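PDB 2I7H: nitroreductase-like family protein from Bacillus cereus, which is of unknown function but belongs to the nitroreductase family and carries flavin mononucleotide in a pocket shared by two subunits. Local coordinates for residues Q95-M100 against Q157-I162; K30-E35 against W128-G133; K64-V69 against I84-F89; R18-F23 against G166-A171. One frame throughout, in Å; residues are numbered along the deposited sequence. Where two conformers were deposited one is given.

In the fold
Interactions 1 and 3 are buried, interactions 2 and 4 only partly so. Interaction 1 pairs the neighbouring strands 94-101 and 157-167, chiefly by backbone hydrogen bonds. Interaction 3 joins two helices by apolar side chains, and it meets interaction 1 where Gln95 NE2 probably bonds to Phe89 O. Interactions 2 and 4 touch each other: strands 132-137 and 157-167 run side by side, and Gly133 N probably bonds to Gly166 O. Interaction 2 combines leucine packing with a salt bridge among exposed residues, whereas interaction 4 adds a water bridge and part of the flavin mononucleotide site. Strand 157-167 serves both interactions 1 and 4.

Interaction 1 of 4, residues Q95-M100 against Q157-I162; sequences QIVVYM and QRIVGI
Val98 and its partners Val160 and Gly161 illustrate how an antiparallel pair absorbs an extra residue: both face Val98 in a classic beta bulge. Among the backbone bonds, Val98 N donates to Gly161 O at 2.8 Å, almost straight at 175°. The carbonyl Val98 O is gripped twice, by Val160 N in a bent bond of 2.8 Å and by Gly161 N in a weak bond of 3.4 Å. Beyond the bulge the regular pattern resumes: Met100 and Arg158 form a hydrogen-bonded pair, with Arg158 N to Met100 O at 2.7 Å.

Apolar contacts line both faces. Val97 presents two branches, CG1 to Ile159 CG2 at 4.0 Å and CG2 to Ile162 CD1, and lies alongside Ile162. On the other face selenomethionine Met100, its CG between backbone N and carbonyl carbon (chi1 61°), crosses Val160 at about a right angle; a bend at chi3 leaves CE alongside Arg158 CD at 3.9 Å.

The polar ends find partners outside the two segments; Gln157 bonds to Thr154 and Asn101. The chemistry implies a buried strand pair fixed by main-chain bonds, from which Arg158 carries a charge to salt bridges with Glu102 and with Asp110 of the second subunit.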
# COMPACT_ATOMS: atom_id res chain seq x y z
N GLN A 95 0.02 -7.80 18.42
CA GLN A 95 -0.31 -6.52 17.78
C GLN A 95 0.97 -5.88 17.28
O GLN A 95 2.00 -5.91 17.98
CB GLN A 95 -1.00 -5.55 18.74
CG GLN A 95 -2.45 -5.84 19.01
CD GLN A 95 -2.66 -6.73 20.21
OE1 GLN A 95 -1.85 -6.75 21.16
NE2 GLN A 95 -3.79 -7.47 20.21
N ILE A 96 0.91 -5.31 16.09
CA ILE A 96 1.99 -4.52 15.53
C ILE A 96 1.53 -3.09 15.21
O ILE A 96 0.73 -2.87 14.31
CB ILE A 96 2.65 -5.20 14.31
CG1 ILE A 96 3.20 -6.57 14.73
CG2 ILE A 96 3.83 -4.35 13.81
CD1 ILE A 96 3.87 -7.33 13.65
N VAL A 97 2.02 -2.13 15.99
CA VAL A 97 1.76 -0.72 15.72
C VAL A 97 2.78 -0.29 14.65
O VAL A 97 3.98 -0.43 14.84
CB VAL A 97 1.84 0.15 17.01
CG1 VAL A 97 1.46 1.56 16.70
CG2 VAL A 97 0.96 -0.39 18.15
N VAL A 98 2.29 0.16 13.51
CA VAL A 98 3.17 0.60 12.41
C VAL A 98 3.10 2.12 12.36
O VAL A 98 2.00 2.70 12.25
CB VAL A 98 2.74 0.02 11.04
CG1 VAL A 98 3.64 0.57 9.94
CG2 VAL A 98 2.72 -1.56 11.05
N TYR A 99 4.25 2.76 12.48
CA TYR A 99 4.28 4.20 12.53
C TYR A 99 5.43 4.76 11.70
O TYR A 99 6.32 4.03 11.24
CB TYR A 99 4.29 4.71 13.99
CG TYR A 99 5.55 4.42 14.72
CD1 TYR A 99 5.74 3.19 15.36
CD2 TYR A 99 6.57 5.36 14.74
CE1 TYR A 99 6.92 2.92 16.02
CE2 TYR A 99 7.76 5.10 15.40
CZ TYR A 99 7.93 3.87 16.03
OH TYR A 99 9.11 3.62 16.68
N MSE A 100 5.38 6.08 11.48
CA MSE A 100 6.41 6.81 10.73
C MSE A 100 6.58 8.22 11.29
O MSE A 100 5.67 8.76 11.92
CB MSE A 100 6.04 6.90 9.23
CG MSE A 100 4.73 7.64 8.98
SE MSE A 100 4.34 7.77 7.09
CE MSE A 100 3.77 9.56 7.02
N GLN A 157 4.82 11.84 15.04
CA GLN A 157 4.94 10.46 14.59
C GLN A 157 3.53 9.96 14.32
O GLN A 157 2.67 10.04 15.20
CB GLN A 157 5.65 9.58 15.60
CG GLN A 157 7.11 9.94 15.74
CD GLN A 157 7.81 9.11 16.77
OE1 GLN A 157 7.40 9.05 17.92
NE2 GLN A 157 8.88 8.45 16.36
N ARG A 158 3.31 9.48 13.12
CA ARG A 158 2.00 9.09 12.66
C ARG A 158 1.84 7.58 12.72
O ARG A 158 2.75 6.83 12.36
CB ARG A 158 1.77 9.57 11.22
CG ARG A 158 0.51 9.03 10.59
CD ARG A 158 0.48 9.31 9.10
NE ARG A 158 0.26 10.73 8.78
CZ ARG A 158 -0.93 11.25 8.48
NH1 ARG A 158 -2.01 10.47 8.47
NH2 ARG A 158 -1.05 12.57 8.20
N ILE A 159 0.68 7.14 13.19
CA ILE A 159 0.36 5.73 13.27
C ILE A 159 -0.44 5.40 12.04
O ILE A 159 -1.55 5.88 11.84
CB ILE A 159 -0.42 5.38 14.57
CG1 ILE A 159 0.42 5.72 15.80
CG2 ILE A 159 -0.90 3.91 14.56
CD1 ILE A 159 -0.29 5.45 17.14
N VAL A 160 0.17 4.59 11.19
CA VAL A 160 -0.47 4.16 9.95
C VAL A 160 -1.47 3.02 10.16
O VAL A 160 -2.49 2.97 9.49
CB VAL A 160 0.58 3.79 8.89
CG1 VAL A 160 -0.08 3.50 7.59
CG2 VAL A 160 1.57 4.98 8.76
N GLY A 161 -1.18 2.13 11.11
CA GLY A 161 -2.10 1.06 11.41
C GLY A 161 -1.66 0.25 12.60
O GLY A 161 -0.48 0.29 12.99
N ILE A 162 -2.61 -0.45 13.21
CA ILE A 162 -2.30 -1.48 14.18
C ILE A 162 -2.72 -2.78 13.56
O ILE A 162 -3.88 -2.98 13.26
CB ILE A 162 -2.95 -1.26 15.57
CG1 ILE A 162 -2.60 0.15 16.08
CG2 ILE A 162 -2.53 -2.41 16.56
CD1 ILE A 162 -2.99 0.45 17.53

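Interaction 2 of 4, residues K30-E35 against W128-G133; sequences KDLLIE and WERGLG
Leu32 turns CG anti to its backbone nitrogen (chi1 175°), and Glu35, one helical turn on, does likewise, with an extended chain; both are thereby sent from helix 30-40 toward the turn at 128-133. Arg130 answers by bending at chi2 (-68°), which brings its guanidinium across to them. The turn is a Schellman motif that ends helix 106-129: Gly131, with positive phi, is its C-prime residue, Leu132 N bonds to Ala127 O, and Gly131 N bonds to Trp128 O. The chain then runs on into a strand, and the turn presents Arg130 and Leu132 together.

Leucines form the inner part of the contact. Leu32 and Leu132 reach toward each other tip to tip, CD2 to CD1 at 4.0 Å, and the same Leu132 CD1 lies 4.1 Å from Leu33 CD2, whose side chain crosses it at about a right angle. Ile165 and Tyr167 of the adjacent strand 157-167 pack against this group, as does Leu36.

The outer part is charged and exposed. Leu32 CD1 slides past the guanidinium, 3.5 Å from Arg130 NH1. The carboxylate and guanidinium planes stand 81° apart in the salt bridge: Glu35 OE1 lies in the guanidinium plane, yet Arg130 NH2, 3.0 Å away, meets that oxygen from above the carboxylate plane.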
# COMPACT_ATOMS: atom_id res chain seq x y z
N LYS A 30 7.66 -15.23 17.46
CA LYS A 30 8.22 -13.89 17.29
C LYS A 30 9.17 -13.83 16.09
O LYS A 30 9.19 -12.85 15.34
CB LYS A 30 8.94 -13.51 18.59
CG LYS A 30 9.71 -12.22 18.55
CD LYS A 30 11.08 -12.39 19.19
CE LYS A 30 11.05 -12.43 20.72
NZ LYS A 30 12.44 -12.42 21.28
N ASP A 31 9.95 -14.90 15.92
CA ASP A 31 10.97 -15.00 14.88
C ASP A 31 10.34 -15.09 13.50
O ASP A 31 10.92 -14.66 12.51
CB ASP A 31 11.85 -16.23 15.13
CG ASP A 31 12.95 -15.97 16.16
OD1 ASP A 31 13.00 -14.85 16.73
OD2 ASP A 31 13.78 -16.88 16.38
N LEU A 32 9.14 -15.66 13.45
CA LEU A 32 8.35 -15.68 12.24
C LEU A 32 7.85 -14.27 11.86
O LEU A 32 7.90 -13.89 10.69
CB LEU A 32 7.17 -16.63 12.41
CG LEU A 32 6.16 -16.70 11.28
CD1 LEU A 32 6.82 -17.17 10.00
CD2 LEU A 32 5.02 -17.61 11.67
N LEU A 33 7.37 -13.52 12.84
CA LEU A 33 6.87 -12.17 12.59
C LEU A 33 8.01 -11.29 12.12
O LEU A 33 7.82 -10.43 11.27
CB LEU A 33 6.21 -11.57 13.83
CG LEU A 33 4.95 -12.28 14.34
CD1 LEU A 33 4.56 -11.70 15.65
CD2 LEU A 33 3.82 -12.10 13.34
N ILE A 34 9.20 -11.51 12.69
CA ILE A 34 10.37 -10.72 12.33
C ILE A 34 10.80 -11.10 10.92
O ILE A 34 11.23 -10.26 10.14
CB ILE A 34 11.52 -10.93 13.36
CG1 ILE A 34 11.19 -10.21 14.67
CG2 ILE A 34 12.89 -10.49 12.79
CD1 ILE A 34 11.98 -10.76 15.85
N GLU A 35 10.70 -12.39 10.61
CA GLU A 35 11.04 -12.89 9.28
C GLU A 35 10.13 -12.23 8.23
O GLU A 35 10.61 -11.66 7.26
CB GLU A 35 10.97 -14.43 9.23
CG GLU A 35 11.15 -14.99 7.83
CD GLU A 35 11.29 -16.51 7.77
OE1 GLU A 35 11.31 -17.03 6.64
OE2 GLU A 35 11.40 -17.19 8.83
N TRP A 128 -0.44 -14.13 5.12
CA TRP A 128 -1.48 -15.02 4.59
C TRP A 128 -0.89 -16.33 4.04
O TRP A 128 -1.46 -17.40 4.21
CB TRP A 128 -2.31 -14.34 3.48
CG TRP A 128 -3.48 -15.16 3.11
CD1 TRP A 128 -3.60 -16.02 2.03
CD2 TRP A 128 -4.70 -15.30 3.86
NE1 TRP A 128 -4.82 -16.65 2.07
CE2 TRP A 128 -5.52 -16.23 3.18
CE3 TRP A 128 -5.18 -14.70 5.05
CZ2 TRP A 128 -6.81 -16.57 3.63
CZ3 TRP A 128 -6.45 -15.06 5.52
CH2 TRP A 128 -7.26 -15.98 4.78
N GLU A 129 0.27 -16.20 3.38
CA GLU A 129 0.99 -17.33 2.77
C GLU A 129 1.41 -18.41 3.79
O GLU A 129 1.38 -19.60 3.48
CB GLU A 129 2.17 -16.80 1.93
CG GLU A 129 3.19 -17.86 1.49
CD GLU A 129 4.25 -17.30 0.50
OE1 GLU A 129 5.20 -16.58 0.93
OE2 GLU A 129 4.15 -17.61 -0.70
N ARG A 130 1.76 -17.98 5.01
CA ARG A 130 2.12 -18.90 6.11
C ARG A 130 0.94 -19.30 6.97
O ARG A 130 1.16 -19.91 8.00
CB ARG A 130 3.12 -18.26 7.06
CG ARG A 130 4.25 -17.53 6.42
CD ARG A 130 5.13 -18.51 5.71
NE ARG A 130 6.37 -17.86 5.33
CZ ARG A 130 7.53 -18.04 5.96
NH1 ARG A 130 7.61 -18.88 7.02
NH2 ARG A 130 8.60 -17.37 5.51
N GLY A 131 -0.28 -18.94 6.59
CA GLY A 131 -1.47 -19.25 7.39
C GLY A 131 -1.81 -18.29 8.53
O GLY A 131 -2.74 -18.55 9.32
N LEU A 132 -1.07 -17.19 8.64
CA LEU A 132 -1.41 -16.14 9.61
C LEU A 132 -2.46 -15.17 9.06
O LEU A 132 -2.34 -14.64 7.95
CB LEU A 132 -0.18 -15.35 10.03
CG LEU A 132 0.74 -15.86 11.11
CD1 LEU A 132 1.99 -14.99 11.11
CD2 LEU A 132 0.06 -15.76 12.43
N GLY A 133 -3.50 -14.95 9.85
CA GLY A 133 -4.49 -13.95 9.53
C GLY A 133 -4.14 -12.66 10.25
O GLY A 133 -3.40 -12.66 11.24

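Interaction 3 of 4, residues K64-V69 against I84-F89; sequences KLVDAV and ILSDRF
Leu85 begins the contact by meeting Val69 obliquely. Its CG lies anti to the backbone nitrogen (chi1 177°), which sends the branched end toward helix 62-71, and its CD2 rests 3.7 Å from Val69 CG1, with CD1 only slightly farther from the same methyl.

Ser86 comes next, where the two backbones are nearest: its CA is 5.9 Å from that of Val66. The hydroxyl OG sits 3.6 Å from Val66 CG1, a van der Waals touch between a polar atom and a methyl. The two helices form an antiparallel helical hairpin, their short axes 157° apart in direction and 9.9 Å apart at closest approach.

Phe89, one turn after Leu85, is met by three residues. Leu65 CD1 comes to the ring edge, in its plane, 3.5 Å from Phe89 CE2. Val66 slides past in the opposite direction, bringing CG2 to 3.5 Å from Phe89 CB. Val69 approaches head-on from the other helix and meets the ring obliquely, CG2 4.0 Å from Phe89 CE2. Beyond the hairpin, His164 meets the Phe89 ring edge-to-face, while Phe147 of helix 145-150 packs on Leu65 and Val69.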
# COMPACT_ATOMS: atom_id res chain seq x y z
N LYS A 64 0.28 -3.88 28.13
CA LYS A 64 0.81 -2.51 28.12
C LYS A 64 0.09 -1.68 27.07
O LYS A 64 -0.23 -0.52 27.32
CB LYS A 64 2.31 -2.49 27.86
CG LYS A 64 3.12 -3.01 29.00
CD LYS A 64 4.23 -2.04 29.32
CE LYS A 64 5.10 -2.60 30.41
NZ LYS A 64 6.01 -3.57 29.79
N LEU A 65 -0.13 -2.29 25.91
CA LEU A 65 -0.87 -1.68 24.82
C LEU A 65 -2.29 -1.44 25.28
O LEU A 65 -2.83 -0.35 25.06
CB LEU A 65 -0.92 -2.63 23.61
CG LEU A 65 -0.90 -2.05 22.20
CD1 LEU A 65 -1.75 -2.88 21.26
CD2 LEU A 65 -1.29 -0.63 22.13
N VAL A 66 -2.89 -2.46 25.88
CA VAL A 66 -4.25 -2.33 26.40
C VAL A 66 -4.36 -1.15 27.37
O VAL A 66 -5.29 -0.36 27.25
CB VAL A 66 -4.76 -3.63 27.05
CG1 VAL A 66 -6.02 -3.36 27.86
CG2 VAL A 66 -5.04 -4.65 26.00
N ASP A 67 -3.41 -1.04 28.29
CA ASP A 67 -3.40 0.04 29.27
C ASP A 67 -3.37 1.41 28.57
O ASP A 67 -4.14 2.31 28.91
CB ASP A 67 -2.25 -0.15 30.27
CG ASP A 67 -2.49 -1.30 31.27
OD1 ASP A 67 -3.58 -1.92 31.26
OD2 ASP A 67 -1.58 -1.58 32.09
N ALA A 68 -2.50 1.55 27.56
CA ALA A 68 -2.46 2.75 26.72
C ALA A 68 -3.79 3.01 26.00
O ALA A 68 -4.27 4.14 25.97
CB ALA A 68 -1.28 2.69 25.76
N VAL A 69 -4.41 1.96 25.47
CA VAL A 69 -5.71 2.12 24.80
C VAL A 69 -6.77 2.66 25.77
O VAL A 69 -7.45 3.65 25.48
CB VAL A 69 -6.24 0.80 24.15
CG1 VAL A 69 -7.65 1.03 23.62
CG2 VAL A 69 -5.33 0.34 23.02
N ILE A 84 -14.53 -5.39 26.87
CA ILE A 84 -14.65 -5.93 25.51
C ILE A 84 -13.29 -5.92 24.80
O ILE A 84 -12.81 -6.95 24.30
CB ILE A 84 -15.66 -5.08 24.65
CG1 ILE A 84 -17.12 -5.22 25.13
CG2 ILE A 84 -15.54 -5.39 23.14
CD1 ILE A 84 -17.56 -6.65 25.51
N LEU A 85 -12.70 -4.74 24.76
CA LEU A 85 -11.53 -4.49 23.96
C LEU A 85 -10.30 -5.13 24.59
O LEU A 85 -9.52 -5.80 23.90
CB LEU A 85 -11.38 -2.99 23.76
CG LEU A 85 -10.16 -2.53 23.00
CD1 LEU A 85 -10.47 -1.26 22.26
CD2 LEU A 85 -9.01 -2.35 24.01
N SER A 86 -10.14 -4.96 25.89
CA SER A 86 -9.13 -5.68 26.68
C SER A 86 -9.15 -7.20 26.45
O SER A 86 -8.10 -7.81 26.26
CB SER A 86 -9.31 -5.38 28.16
OG SER A 86 -8.25 -5.95 28.92
N ASP A 87 -10.33 -7.80 26.44
CA ASP A 87 -10.47 -9.22 26.23
C ASP A 87 -10.09 -9.62 24.82
O ASP A 87 -9.49 -10.68 24.60
CB ASP A 87 -11.88 -9.67 26.58
CG ASP A 87 -12.12 -9.69 28.07
OD1 ASP A 87 -11.21 -9.31 28.84
OD2 ASP A 87 -13.23 -10.10 28.49
N ARG A 88 -10.45 -8.76 23.86
CA ARG A 88 -10.10 -8.98 22.46
C ARG A 88 -8.58 -8.93 22.20
O ARG A 88 -8.02 -9.79 21.53
CB ARG A 88 -10.79 -7.97 21.57
CG ARG A 88 -11.18 -8.54 20.25
CD ARG A 88 -10.76 -7.69 19.08
NE ARG A 88 -11.24 -6.31 19.11
CZ ARG A 88 -10.47 -5.25 18.87
NH1 ARG A 88 -9.19 -5.38 18.58
NH2 ARG A 88 -11.00 -4.04 18.91
N PHE A 89 -7.93 -7.90 22.73
CA PHE A 89 -6.50 -7.70 22.53
C PHE A 89 -5.72 -8.84 23.18
O PHE A 89 -4.61 -9.18 22.78
CB PHE A 89 -6.07 -6.37 23.17
CG PHE A 89 -6.19 -5.18 22.28
CD1 PHE A 89 -7.40 -4.82 21.72
CD2 PHE A 89 -5.08 -4.37 22.04
CE1 PHE A 89 -7.51 -3.70 20.90
CE2 PHE A 89 -5.19 -3.24 21.24
CZ PHE A 89 -6.42 -2.90 20.67

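Interaction 4 of 4, residues R18-F23 against G166-A171; sequences RSVRTF and GYFDKA. With FMN (flavin mononucleotide), chain G.
Val20 lays a methyl squarely on an aromatic face: its CG2 stands 4.1 Å from the centroid of the Phe168 ring, only 9° off the ring normal, a CH-pi contact. The other branch, CG1, touches Phe168 CB at 3.6 Å, so the valine spans CB and ring. Phe168 has CG between its backbone nitrogen and carbonyl carbon (chi1 61°), which turns the ring across Val20 at about a right angle. Trp128 also meets this ring and packs on Val20.

Phe23 is set against backbone rather than side chain. Tyr167 O lies at the edge of its ring, near the plane, and Gly166 O is 3.3 Å from Phe23 CD2. Gly166 has no side chain, and the phenylalanine comes close to its main chain. A water joins the two segments, donating to Thr22 O and accepting from Asp169 N, each at 2.9 Å.

The same loop supplies part of the flavin mononucleotide site. Ser19 binds the phosphate twice, through N to O1P and OG to O3P at 2.6 Å, while Arg21, extended from CG to NE, gives NE to O2 at 2.7 Å and NH2 to N1 at 2.9 Å, with N1 in plane at the edge of the guanidinium. Asn45 and His46 of the second subunit also bond to this ligand. Val20 lies between Ser19 and Arg21 in sequence, so its packing on Phe168 probably helps set the loop that brings Ser19 to the phosphate and Arg21 to the flavin ring, with the positive arginine likely to draw electron density toward N1 and O2.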
# COMPACT_ATOMS: atom_id res chain seq x y z
N ARG A 18 -7.91 -12.49 3.56
CA ARG A 18 -9.05 -11.88 4.24
C ARG A 18 -8.55 -11.23 5.52
O ARG A 18 -7.63 -11.74 6.16
CB ARG A 18 -10.10 -12.93 4.64
CG ARG A 18 -10.69 -13.78 3.53
CD ARG A 18 -11.80 -13.05 2.80
NE ARG A 18 -11.19 -12.45 1.63
CZ ARG A 18 -11.19 -12.99 0.42
NH1 ARG A 18 -11.85 -14.12 0.15
NH2 ARG A 18 -10.54 -12.36 -0.54
N SER A 19 -9.18 -10.12 5.89
CA SER A 19 -9.05 -9.56 7.22
C SER A 19 -9.63 -10.55 8.23
O SER A 19 -10.78 -10.97 8.11
CB SER A 19 -9.79 -8.22 7.31
OG SER A 19 -9.10 -7.25 6.54
N VAL A 20 -8.82 -10.92 9.21
CA VAL A 20 -9.21 -11.90 10.22
C VAL A 20 -9.22 -11.18 11.56
O VAL A 20 -8.26 -10.49 11.90
CB VAL A 20 -8.26 -13.13 10.19
CG1 VAL A 20 -8.45 -14.01 11.40
CG2 VAL A 20 -8.48 -13.91 8.91
N ARG A 21 -10.32 -11.31 12.30
CA ARG A 21 -10.51 -10.52 13.50
C ARG A 21 -10.65 -11.42 14.72
O ARG A 21 -10.73 -10.92 15.85
CB ARG A 21 -11.70 -9.57 13.34
CG ARG A 21 -11.56 -8.63 12.13
CD ARG A 21 -12.78 -7.77 11.92
NE ARG A 21 -12.54 -6.70 10.96
CZ ARG A 21 -12.84 -6.75 9.65
NH1 ARG A 21 -13.38 -7.82 9.12
NH2 ARG A 21 -12.59 -5.71 8.87
N THR A 22 -10.70 -12.73 14.49
CA THR A 22 -10.74 -13.68 15.59
C THR A 22 -9.75 -14.83 15.37
O THR A 22 -9.65 -15.41 14.28
CB THR A 22 -12.17 -14.16 15.91
OG1 THR A 22 -12.18 -14.77 17.21
CG2 THR A 22 -12.70 -15.14 14.86
N PHE A 23 -9.01 -15.13 16.42
CA PHE A 23 -7.85 -16.01 16.34
C PHE A 23 -7.94 -17.22 17.24
O PHE A 23 -8.48 -17.13 18.33
CB PHE A 23 -6.57 -15.20 16.61
CG PHE A 23 -6.51 -13.92 15.80
CD1 PHE A 23 -6.87 -12.71 16.37
CD2 PHE A 23 -6.13 -13.94 14.46
CE1 PHE A 23 -6.84 -11.53 15.62
CE2 PHE A 23 -6.09 -12.79 13.72
CZ PHE A 23 -6.44 -11.58 14.30
N GLY A 166 -2.77 -13.43 14.14
CA GLY A 166 -2.67 -14.77 14.72
C GLY A 166 -3.22 -15.82 13.78
O GLY A 166 -3.76 -15.49 12.72
N TYR A 167 -3.05 -17.08 14.17
CA TYR A 167 -3.62 -18.19 13.41
C TYR A 167 -5.12 -18.20 13.60
O TYR A 167 -5.64 -17.68 14.58
CB TYR A 167 -2.97 -19.53 13.84
CG TYR A 167 -1.51 -19.58 13.51
CD1 TYR A 167 -0.54 -19.40 14.50
CD2 TYR A 167 -1.08 -19.76 12.19
CE1 TYR A 167 0.83 -19.41 14.18
CE2 TYR A 167 0.27 -19.78 11.86
CZ TYR A 167 1.22 -19.60 12.85
OH TYR A 167 2.54 -19.62 12.51
N PHE A 168 -5.83 -18.78 12.65
CA PHE A 168 -7.29 -18.72 12.66
C PHE A 168 -7.90 -20.02 12.21
O PHE A 168 -7.27 -20.81 11.51
CB PHE A 168 -7.80 -17.55 11.79
CG PHE A 168 -7.42 -17.66 10.35
CD1 PHE A 168 -8.32 -18.17 9.43
CD2 PHE A 168 -6.17 -17.28 9.92
CE1 PHE A 168 -7.95 -18.29 8.08
CE2 PHE A 168 -5.80 -17.39 8.58
CZ PHE A 168 -6.68 -17.88 7.67
N ASP A 169 -9.15 -20.21 12.61
CA ASP A 169 -9.90 -21.41 12.28
C ASP A 169 -10.39 -21.36 10.84
O ASP A 169 -9.86 -22.07 9.98
CB ASP A 169 -11.07 -21.55 13.26
CG ASP A 169 -11.47 -22.97 13.48
OD1 ASP A 169 -11.59 -23.73 12.48
OD2 ASP A 169 -11.67 -23.33 14.66
N LYS A 170 -11.35 -20.50 10.57
CA LYS A 170 -12.01 -20.44 9.26
C LYS A 170 -11.82 -19.06 8.64
O LYS A 170 -11.93 -18.05 9.33
CB LYS A 170 -13.51 -20.77 9.40
CG LYS A 170 -14.34 -19.80 10.26
CD LYS A 170 -14.26 -20.13 11.74
CE LYS A 170 -14.78 -18.98 12.59
NZ LYS A 170 -14.97 -19.42 14.01
N ALA A 171 -11.52 -19.03 7.34
CA ALA A 171 -11.39 -17.75 6.64
C ALA A 171 -12.79 -17.11 6.55
O ALA A 171 -13.76 -17.80 6.19
CB ALA A 171 -10.80 -17.94 5.26
N1 FMN G . -11.06 -3.41 9.81
C2 FMN G . -11.56 -3.26 11.10
O2 FMN G . -12.26 -4.13 11.59
N3 FMN G . -11.25 -2.12 11.83
C4 FMN G . -10.44 -1.15 11.24
O4 FMN G . -10.36 -0.04 11.73
C4A FMN G . -9.95 -1.32 9.95
N5 FMN G . -9.16 -0.33 9.40
C5A FMN G . -8.67 -0.47 8.10
C6 FMN G . -7.88 0.55 7.61
C7 FMN G . -7.33 0.51 6.35
C7M FMN G . -6.27 1.53 6.03
C8 FMN G . -7.59 -0.59 5.55
C8M FMN G . -6.90 -0.67 4.21
C9 FMN G . -8.40 -1.65 6.04
C9A FMN G . -8.96 -1.60 7.33
N10 FMN G . -9.79 -2.62 7.90
C10 FMN G . -10.26 -2.46 9.21
C1' FMN G . -10.43 -3.72 7.06
C2' FMN G . -11.76 -3.25 6.46
O2' FMN G . -12.67 -2.99 7.49
C3' FMN G . -12.44 -4.12 5.38
O3' FMN G . -13.56 -4.86 5.82
C4' FMN G . -11.56 -5.14 4.69
O4' FMN G . -10.29 -4.61 4.39
C5' FMN G . -12.27 -5.60 3.42
O5' FMN G . -12.34 -7.01 3.54
P FMN G . -10.97 -7.89 3.42
O1P FMN G . -11.19 -9.22 4.11
O2P FMN G . -10.75 -8.11 1.95
O3P FMN G . -9.74 -7.19 3.99
O HOH W 1 -10.61 -18.16 14.02